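Local atomic coordinates of organic hydroperoxide resistance protein (Deinococcus radiodurans, PDB entry 1USP), a protein that probably protects the cell against organic hydroperoxides by reducing them through a reactive pair of cysteines, as in other members of the OsmC/Ohr family. Residues A55-G60 with E119-S124; V96-H101 with V131-K136; S31-M36 with G43-Q48. All coordinates share one frame; numbering follows the deposited sequence.

Interaction 1. Residues A55-G60 with E119-S124; sequences AACFQG and EVCPYS
Cys57 and Cys121 bring their sulfur atoms together between helix 46-68 and the break that separates helix 107-120 from helix 122-127. Cys57 lies on the side of its helix that faces 119-124, and its SG stands anti to the backbone N (chi1 -174°), which carries the sulfur across. The CB of Cys57 already packs on Tyr123, 3.8 Å from CD1 of that ring, and lies 3.6 Å from Cys121 SG. One atom further out, Cys57 SG rests 3.2 Å from Pro122 CD, with CG of the same proline close by, and approaches the Tyr123 ring obliquely, 3.7 Å from CD1. The remaining neighbour of this tip is the other sulfur: Cys57 SG and Cys121 SG are 2.8 Å apart, too far for a disulfide bond and too near for ordinary packing of two sulfurs, so the state of the pair in this model is doubtful. A disulfide between these two cysteines has been seen for this protein.

Cys121 is flanked by Phe58, which offers its ring edge: Cys121 SG lies 80° off the ring normal and 3.8 Å from Phe58 CD1. Ser124 OG meets the same edge in the ring plane, while its polar bond goes to Tyr54. No hydrogen bond joins the two segments. The neighbouring subunit closes in as well, taking a hydrogen bond with Tyr123 OH through its backbone and packing an apolar side chain on Cys57. Cys121 both ends helical geometry after helix 107-120 and occupies the N-cap position of the next helix, so the kink itself presents the second sulfur. Two buried cysteines facing each other from the long helix and this kink are consistent with the redox-active cysteine pair of Ohr proteins.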
loop_
_atom_site.group_PDB
_atom_site.type_symbol
_atom_site.label_atom_id
_atom_site.label_comp_id
_atom_site.label_asym_id
_atom_site.label_seq_id
_atom_site.Cartn_x
_atom_site.Cartn_y
_atom_site.Cartn_z
ATOM N N ALA A 55 -2.150 -7.976 -0.760
ATOM C CA ALA A 55 -2.925 -9.203 -0.591
ATOM C C ALA A 55 -4.343 -9.028 -1.164
ATOM O O ALA A 55 -4.851 -9.914 -1.847
ATOM C CB ALA A 55 -2.979 -9.618 0.870
ATOM N N ALA A 56 -4.954 -7.876 -0.913
ATOM C CA ALA A 56 -6.295 -7.585 -1.424
ATOM C C ALA A 56 -6.310 -7.499 -2.966
ATOM O O ALA A 56 -7.246 -7.964 -3.620
ATOM C CB ALA A 56 -6.814 -6.298 -0.805
ATOM N N CYS A 57 -5.253 -6.918 -3.529
ATOM C CA CYS A 57 -5.120 -6.727 -4.976
ATOM C C CYS A 57 -4.988 -8.072 -5.680
ATOM O O CYS A 57 -5.540 -8.286 -6.755
ATOM C CB CYS A 57 -3.876 -5.872 -5.257
ATOM S SG CYS A 57 -3.660 -5.394 -6.992
ATOM N N PHE A 58 -4.243 -8.981 -5.061
ATOM C CA PHE A 58 -4.091 -10.339 -5.595
ATOM C C PHE A 58 -5.410 -11.083 -5.569
ATOM O O PHE A 58 -5.697 -11.833 -6.467
ATOM C CB PHE A 58 -3.029 -11.129 -4.827
ATOM C CG PHE A 58 -1.863 -11.532 -5.668
ATOM C CD1 PHE A 58 -1.123 -10.576 -6.339
ATOM C CD2 PHE A 58 -1.510 -12.872 -5.806
ATOM C CE1 PHE A 58 -0.052 -10.949 -7.131
ATOM C CE2 PHE A 58 -0.431 -13.235 -6.581
ATOM C CZ PHE A 58 0.290 -12.276 -7.245
ATOM N N GLN A 59 -6.212 -10.869 -4.536
ATOM C CA GLN A 59 -7.539 -11.465 -4.459
ATOM C C GLN A 59 -8.465 -10.921 -5.545
ATOM O O GLN A 59 -9.225 -11.685 -6.142
ATOM C CB GLN A 59 -8.161 -11.264 -3.067
ATOM C CG GLN A 59 -7.653 -12.249 -2.026
ATOM C CD GLN A 59 -8.239 -13.662 -2.190
ATOM O OE1 GLN A 59 -8.941 -13.937 -3.163
ATOM N NE2 GLN A 59 -7.945 -14.551 -1.237
ATOM N N GLY A 60 -8.398 -9.619 -5.810
ATOM C CA GLY A 60 -9.139 -9.019 -6.915
ATOM C C GLY A 60 -8.673 -9.577 -8.248
ATOM O O GLY A 60 -9.483 -9.902 -9.138
ATOM N N GLU A 119 0.427 -11.368 -13.059
ATOM C CA GLU A 119 0.443 -10.709 -14.342
ATOM C C GLU A 119 -0.569 -9.571 -14.351
ATOM O O GLU A 119 -0.327 -8.551 -14.961
ATOM C CB GLU A 119 0.125 -11.712 -15.459
ATOM C CG GLU A 119 -0.070 -11.057 -16.819
ATOM C CD GLU A 119 0.939 -11.489 -17.858
ATOM O OE1 GLU A 119 2.128 -11.647 -17.516
ATOM O OE2 GLU A 119 0.544 -11.642 -19.038
ATOM N N VAL A 120 -1.694 -9.763 -13.667
ATOM C CA VAL A 120 -2.811 -8.818 -13.703
ATOM C C VAL A 120 -2.739 -7.731 -12.621
ATOM O O VAL A 120 -3.077 -6.573 -12.867
ATOM C CB VAL A 120 -4.156 -9.587 -13.599
ATOM C CG1 VAL A 120 -5.306 -8.657 -13.257
ATOM C CG2 VAL A 120 -4.421 -10.310 -14.891
ATOM N N CYS A 121 -2.318 -8.125 -11.429
ATOM C CA CYS A 121 -2.362 -7.267 -10.253
ATOM C C CYS A 121 -1.627 -5.949 -10.499
ATOM O O CYS A 121 -0.461 -5.986 -10.849
ATOM C CB CYS A 121 -1.711 -8.024 -9.087
ATOM S SG CYS A 121 -1.451 -7.046 -7.618
ATOM N N PRO A 122 -2.283 -4.792 -10.343
ATOM C CA PRO A 122 -1.589 -3.510 -10.505
ATOM C C PRO A 122 -0.451 -3.229 -9.516
ATOM O O PRO A 122 0.446 -2.490 -9.886
ATOM C CB PRO A 122 -2.717 -2.476 -10.379
ATOM C CG PRO A 122 -3.790 -3.155 -9.692
ATOM C CD PRO A 122 -3.726 -4.592 -10.122
ATOM N N TYR A 123 -0.478 -3.799 -8.310
ATOM C CA TYR A 123 0.645 -3.632 -7.380
ATOM C C TYR A 123 1.876 -4.326 -7.977
ATOM O O TYR A 123 2.993 -3.820 -7.872
ATOM C CB TYR A 123 0.346 -4.235 -5.998
ATOM C CG TYR A 123 -0.418 -3.392 -4.981
ATOM C CD1 TYR A 123 -1.639 -2.806 -5.293
ATOM C CD2 TYR A 123 0.050 -3.260 -3.669
ATOM C CE1 TYR A 123 -2.343 -2.082 -4.351
ATOM C CE2 TYR A 123 -0.670 -2.551 -2.718
ATOM C CZ TYR A 123 -1.856 -1.965 -3.069
ATOM O OH TYR A 123 -2.574 -1.254 -2.128
ATOM N N SER A 124 1.675 -5.497 -8.594
ATOM C CA SER A 124 2.757 -6.205 -9.284
ATOM C C SER A 124 3.301 -5.423 -10.479
ATOM O O SER A 124 4.533 -5.350 -10.684
ATOM C CB SER A 124 2.318 -7.610 -9.730
ATOM O OG SER A 124 2.009 -8.445 -8.621
#

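Interaction 2. Residues V96-H101 with V131-K136; sequences VELEGH and VDVRLK
Glu97 OE2 is gripped by two nitrogens of Arg134, NE at 3.0 Å and NH2 at 3.1 Å, in a side-on salt bridge that delivers both N-H groups to one oxygen. NE uses the anti lone pair of OE2, whereas NH2 comes in out of the carboxylate plane; the carboxylate and guanidinium planes stand 66° apart. The bridge lies on one face of a parallel strand pair, 96-101 beside 134-136, on the outer side of the mixed sheet of this chain, 78-88, 91-101, 134-137. Lys136 extends the network: its NZ meets Glu97 OE1 at 3.0 Å from above the carboxylate plane and makes a weak bond to Glu99 OE1. A bend at chi3 (-14°) brings the lysine tip between the two glutamates. Arg82, on strand 78-88, pairs with both carboxylates, and Asp95 pairs with Arg134 NH1. This gathering of opposite charges probably offsets the close approach of Lys136 and Arg82.

Arg134 N donates to Val96 O, Leu98 N to Arg134 O, Lys136 N to Leu98 O and Gly100 N to Lys136 O, so Leu98 is bonded on both its N and O to the same neighbouring strand. Beyond the bond to Val96 O, next to Asp132, the centre of an inverse gamma turn, a water bridges Val96 N and, weakly, Asp132 O.

The opposite face is apolar and packs on helices 46-68 and 107-120. There Leu98 and Leu135 run side by side in the same direction, while Leu98 CD1 also reaches Val133 CG1 at 4.0 Å. Val131 crosses Val96 at about a right angle, its CG1 3.7 Å from Val96 CG2.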
loop_
_atom_site.group_PDB
_atom_site.type_symbol
_atom_site.label_atom_id
_atom_site.label_comp_id
_atom_site.label_asym_id
_atom_site.label_seq_id
_atom_site.Cartn_x
_atom_site.Cartn_y
_atom_site.Cartn_z
ATOM N N VAL A 96 9.204 -8.262 -0.629
ATOM C CA VAL A 96 7.833 -8.758 -0.698
ATOM C C VAL A 96 7.721 -10.241 -1.043
ATOM O O VAL A 96 8.301 -10.702 -2.015
ATOM C CB VAL A 96 7.022 -7.976 -1.756
ATOM C CG1 VAL A 96 5.596 -8.552 -1.900
ATOM C CG2 VAL A 96 6.962 -6.500 -1.391
ATOM N N GLU A 97 6.950 -10.983 -0.267
ATOM C CA GLU A 97 6.526 -12.309 -0.715
ATOM C C GLU A 97 5.043 -12.483 -0.594
ATOM O O GLU A 97 4.403 -11.927 0.303
ATOM C CB GLU A 97 7.311 -13.436 -0.054
ATOM C CG GLU A 97 7.163 -13.629 1.422
ATOM C CD GLU A 97 7.989 -14.818 1.914
ATOM O OE1 GLU A 97 7.473 -15.631 2.688
ATOM O OE2 GLU A 97 9.167 -14.943 1.528
ATOM N N LEU A 98 4.480 -13.220 -1.541
ATOM C CA LEU A 98 3.047 -13.467 -1.584
ATOM C C LEU A 98 2.842 -14.962 -1.553
ATOM O O LEU A 98 3.423 -15.673 -2.364
ATOM C CB LEU A 98 2.449 -12.876 -2.835
ATOM C CG LEU A 98 2.759 -11.384 -3.024
ATOM C CD1 LEU A 98 2.395 -10.947 -4.395
ATOM C CD2 LEU A 98 2.042 -10.540 -1.979
ATOM N N GLU A 99 2.034 -15.435 -0.607
ATOM C CA GLU A 99 1.825 -16.867 -0.391
ATOM C C GLU A 99 0.358 -17.192 -0.492
ATOM O O GLU A 99 -0.427 -16.734 0.322
ATOM C CB GLU A 99 2.353 -17.283 0.992
ATOM C CG GLU A 99 2.206 -18.772 1.325
ATOM C CD GLU A 99 2.743 -19.112 2.703
ATOM O OE1 GLU A 99 3.961 -18.972 2.931
ATOM O OE2 GLU A 99 1.948 -19.510 3.573
ATOM N N GLY A 100 -0.013 -18.017 -1.468
ATOM C CA GLY A 100 -1.387 -18.436 -1.619
ATOM C C GLY A 100 -1.678 -19.802 -1.012
ATOM O O GLY A 100 -0.809 -20.664 -0.929
ATOM N N HIS A 101 -2.925 -19.988 -0.610
ATOM C CA HIS A 101 -3.447 -21.287 -0.169
ATOM C C HIS A 101 -4.839 -21.455 -0.752
ATOM O O HIS A 101 -5.706 -20.631 -0.532
ATOM C CB HIS A 101 -3.492 -21.391 1.357
ATOM C CG HIS A 101 -3.989 -22.712 1.851
ATOM N ND1 HIS A 101 -3.145 -23.718 2.269
ATOM C CD2 HIS A 101 -5.247 -23.208 1.955
ATOM C CE1 HIS A 101 -3.859 -24.772 2.627
ATOM N NE2 HIS A 101 -5.138 -24.491 2.439
ATOM N N VAL A 131 11.138 -4.563 -7.100
ATOM C CA VAL A 131 10.977 -5.451 -5.963
ATOM C C VAL A 131 11.074 -6.894 -6.462
ATOM O O VAL A 131 10.372 -7.284 -7.399
ATOM C CB VAL A 131 9.626 -5.230 -5.277
ATOM C CG1 VAL A 131 9.452 -6.190 -4.081
ATOM C CG2 VAL A 131 9.484 -3.758 -4.826
ATOM N N ASP A 132 11.947 -7.673 -5.837
ATOM C CA ASP A 132 12.152 -9.098 -6.155
ATOM C C ASP A 132 11.079 -9.965 -5.507
ATOM O O ASP A 132 11.344 -10.743 -4.583
ATOM C CB ASP A 132 13.571 -9.531 -5.724
ATOM C CG ASP A 132 13.960 -10.932 -6.236
ATOM O OD1 ASP A 132 13.182 -11.579 -6.989
ATOM O OD2 ASP A 132 15.045 -11.462 -5.925
ATOM N N VAL A 133 9.859 -9.852 -6.021
ATOM C CA VAL A 133 8.700 -10.467 -5.411
ATOM C C VAL A 133 8.865 -11.996 -5.443
ATOM O O VAL A 133 9.325 -12.549 -6.418
ATOM C CB VAL A 133 7.389 -10.048 -6.140
ATOM C CG1 VAL A 133 6.185 -10.740 -5.531
ATOM C CG2 VAL A 133 7.205 -8.530 -6.094
ATOM N N ARG A 134 8.524 -12.651 -4.347
ATOM C CA ARG A 134 8.542 -14.099 -4.257
ATOM C C ARG A 134 7.118 -14.603 -4.209
ATOM O O ARG A 134 6.357 -14.209 -3.328
ATOM C CB ARG A 134 9.292 -14.527 -2.993
ATOM C CG ARG A 134 10.743 -14.089 -2.971
ATOM C CD ARG A 134 11.564 -14.644 -1.814
ATOM N NE ARG A 134 11.188 -14.105 -0.497
ATOM C CZ ARG A 134 11.426 -12.862 -0.081
ATOM N NH1 ARG A 134 12.044 -11.996 -0.859
ATOM N NH2 ARG A 134 11.030 -12.479 1.130
ATOM N N LEU A 135 6.754 -15.465 -5.151
ATOM C CA LEU A 135 5.435 -16.105 -5.187
ATOM C C LEU A 135 5.533 -17.522 -4.650
ATOM O O LEU A 135 6.368 -18.311 -5.106
ATOM C CB LEU A 135 4.901 -16.193 -6.607
ATOM C CG LEU A 135 4.792 -14.905 -7.415
ATOM C CD1 LEU A 135 4.337 -15.215 -8.816
ATOM C CD2 LEU A 135 3.859 -13.943 -6.724
ATOM N N LYS A 136 4.651 -17.841 -3.712
ATOM C CA LYS A 136 4.678 -19.106 -2.996
ATOM C C LYS A 136 3.277 -19.700 -2.950
ATOM O O LYS A 136 2.280 -18.985 -2.987
ATOM C CB LYS A 136 5.206 -18.904 -1.566
ATOM C CG LYS A 136 6.531 -18.114 -1.477
ATOM C CD LYS A 136 7.283 -18.230 -0.113
ATOM C CE LYS A 136 6.440 -18.831 1.019
ATOM N NZ LYS A 136 7.024 -18.622 2.382
HETATM O O HOH W 1 11.446 -8.810 -2.410
#

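Interaction 3. Residues S31-M36 with G43-Q48; sequences SVPAEM and GTNPEQ
Pro33 and Asn45 meet at a slant, the proline ring laying its CG 3.6 Å from Asn45 ND2 while the amide oxygen is directed elsewhere. The asparagine CG sits between its own backbone N and carbonyl carbon (chi1 59°), which places the amide between the Pro33 ring and the start of the helix. The two ends of the amide have different partners. ND2 serves the loop side: it donates to a water at 2.9 Å, and also bonds to an aromatic side chain of the neighbouring subunit. That water in turn donates to Ser31 O and to Gly43 O, so a single molecule ties three polar groups from both segments.

Ser31 turns its side chain along Gly43. Its OG stands beside the backbone N, anti to the carbonyl carbon, and accepts from Gly43 N at 2.8 Å, though the N-H points there at a bent 130°. The backbone N of Ser31 makes a straighter bond, to Thr44 O at 2.9 Å, so that the main chain and the side chain of one residue grip consecutive residues of the other segment. Together these bonds draw in the base of the loop that connects strand 27-29 with helix 46-68, and Asn45 is the N-cap of that helix. The capping bond is made by Asn45 OD1, which accepts from Gln48 N at 2.8 Å with the donor tilted 34° from the carbonyl plane.

Gln48 is held at its other end too: Thr44 OG1 donates to a lone pair of Gln48 OE1 at 2.7 Å, while Gln48 NE2 goes to an acidic side chain of the neighbouring subunit. Beyond Pro33 the loop makes a short 3-10 turn, in which Pro33 O accepts from the backbone N of the selenomethionine Met36.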
loop_
_atom_site.group_PDB
_atom_site.type_symbol
_atom_site.label_atom_id
_atom_site.label_comp_id
_atom_site.label_asym_id
_atom_site.label_seq_id
_atom_site.Cartn_x
_atom_site.Cartn_y
_atom_site.Cartn_z
ATOM N N SER A 31 1.423 4.154 13.939
ATOM C CA SER A 31 2.430 4.014 14.977
ATOM C C SER A 31 3.696 3.468 14.355
ATOM O O SER A 31 3.645 2.620 13.442
ATOM C CB SER A 31 1.965 3.055 16.097
ATOM O OG SER A 31 0.768 3.483 16.716
ATOM N N VAL A 32 4.840 3.938 14.849
ATOM C CA VAL A 32 6.118 3.389 14.427
ATOM C C VAL A 32 6.395 2.137 15.249
ATOM O O VAL A 32 6.317 2.176 16.488
ATOM C CB VAL A 32 7.272 4.401 14.571
ATOM C CG1 VAL A 32 8.583 3.768 14.113
ATOM C CG2 VAL A 32 6.982 5.661 13.768
ATOM N N PRO A 33 6.665 1.013 14.582
ATOM C CA PRO A 33 6.936 -0.242 15.293
ATOM C C PRO A 33 8.156 -0.198 16.217
ATOM O O PRO A 33 9.154 0.475 15.940
ATOM C CB PRO A 33 7.127 -1.259 14.170
ATOM C CG PRO A 33 6.423 -0.650 12.982
ATOM C CD PRO A 33 6.645 0.822 13.121
ATOM N N ALA A 34 8.037 -0.909 17.334
ATOM C CA ALA A 34 9.105 -1.030 18.322
ATOM C C ALA A 34 10.408 -1.518 17.695
ATOM O O ALA A 34 11.486 -1.146 18.140
ATOM C CB ALA A 34 8.670 -1.963 19.431
ATOM N N GLU A 35 10.286 -2.328 16.646
ATOM C CA GLU A 35 11.427 -2.862 15.909
ATOM C C GLU A 35 12.289 -1.769 15.234
ATOM O O GLU A 35 13.495 -1.964 15.043
ATOM C CB GLU A 35 10.927 -3.895 14.878
ATOM C CG GLU A 35 10.317 -5.162 15.495
ATOM C CD GLU A 35 8.788 -5.248 15.402
ATOM O OE1 GLU A 35 8.088 -4.347 15.913
ATOM O OE2 GLU A 35 8.275 -6.244 14.836
HETATM N N MSE A 36 11.685 -0.631 14.881
HETATM C CA MSE A 36 12.421 0.525 14.340
HETATM C C MSE A 36 12.522 1.694 15.321
HETATM O O MSE A 36 12.654 2.839 14.891
HETATM C CB MSE A 36 11.746 1.069 13.073
HETATM C CG MSE A 36 11.964 0.296 11.769
HETATM SE SE MSE A 36 10.277 0.331 10.760
HETATM C CE MSE A 36 9.399 -0.677 11.985
ATOM N N GLY A 43 -1.470 1.809 16.237
ATOM C CA GLY A 43 -1.565 2.290 14.870
ATOM C C GLY A 43 -0.794 1.409 13.898
ATOM O O GLY A 43 0.112 0.665 14.303
ATOM N N THR A 44 -1.186 1.476 12.627
ATOM C CA THR A 44 -0.573 0.713 11.543
ATOM C C THR A 44 0.630 1.482 11.018
ATOM O O THR A 44 1.080 2.461 11.632
ATOM C CB THR A 44 -1.654 0.388 10.440
ATOM O OG1 THR A 44 -1.113 -0.469 9.433
ATOM C CG2 THR A 44 -2.075 1.624 9.674
ATOM N N ASN A 45 1.206 1.007 9.918
ATOM C CA ASN A 45 2.379 1.628 9.332
ATOM C C ASN A 45 2.366 1.373 7.813
ATOM O O ASN A 45 1.576 0.547 7.335
ATOM C CB ASN A 45 3.627 1.049 10.009
ATOM C CG ASN A 45 3.715 -0.454 9.857
ATOM O OD1 ASN A 45 3.959 -0.947 8.763
ATOM N ND2 ASN A 45 3.514 -1.188 10.947
ATOM N N PRO A 46 3.206 2.068 7.048
ATOM C CA PRO A 46 3.210 1.920 5.587
ATOM C C PRO A 46 3.482 0.508 5.054
ATOM O O PRO A 46 2.862 0.093 4.093
ATOM C CB PRO A 46 4.326 2.892 5.143
ATOM C CG PRO A 46 4.361 3.926 6.253
ATOM C CD PRO A 46 4.199 3.073 7.489
ATOM N N GLU A 47 4.380 -0.232 5.683
ATOM C CA GLU A 47 4.696 -1.588 5.217
ATOM C C GLU A 47 3.507 -2.496 5.419
ATOM O O GLU A 47 3.185 -3.332 4.584
ATOM C CB GLU A 47 5.895 -2.153 5.971
ATOM C CG GLU A 47 7.209 -1.467 5.655
ATOM C CD GLU A 47 7.316 -0.050 6.198
ATOM O OE1 GLU A 47 6.654 0.290 7.198
ATOM O OE2 GLU A 47 8.074 0.743 5.598
ATOM N N GLN A 48 2.854 -2.323 6.554
ATOM C CA GLN A 48 1.655 -3.067 6.857
ATOM C C GLN A 48 0.493 -2.714 5.944
ATOM O O GLN A 48 -0.278 -3.582 5.519
ATOM C CB GLN A 48 1.286 -2.841 8.314
ATOM C CG GLN A 48 0.360 -3.862 8.848
ATOM C CD GLN A 48 0.139 -3.709 10.338
ATOM O OE1 GLN A 48 -0.527 -2.752 10.780
ATOM N NE2 GLN A 48 0.691 -4.649 11.123
HETATM O O HOH W 2 2.740 0.127 13.436
#

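Overall arrangement
Interactions 1 and 2 belong to one core: Phe58 of helix 46-68 packs on Leu98 of the middle strand and Leu135 of the outer one; separately, their segments alternate along the chain. Interaction 1 is wholly buried and made of sulfur, ring and proline contacts without a hydrogen bond across it. Interaction 2 is only partly buried, with an apolar face toward the helices and an ion network on the other. Interaction 3, its centre about 23 Å from that of interaction 1, is also buried but farther from the centre of the chain; it shares helix 46-68 with interaction 1 but works at that helix's start, through backbone, amide and water bonds close to the neighbouring subunit.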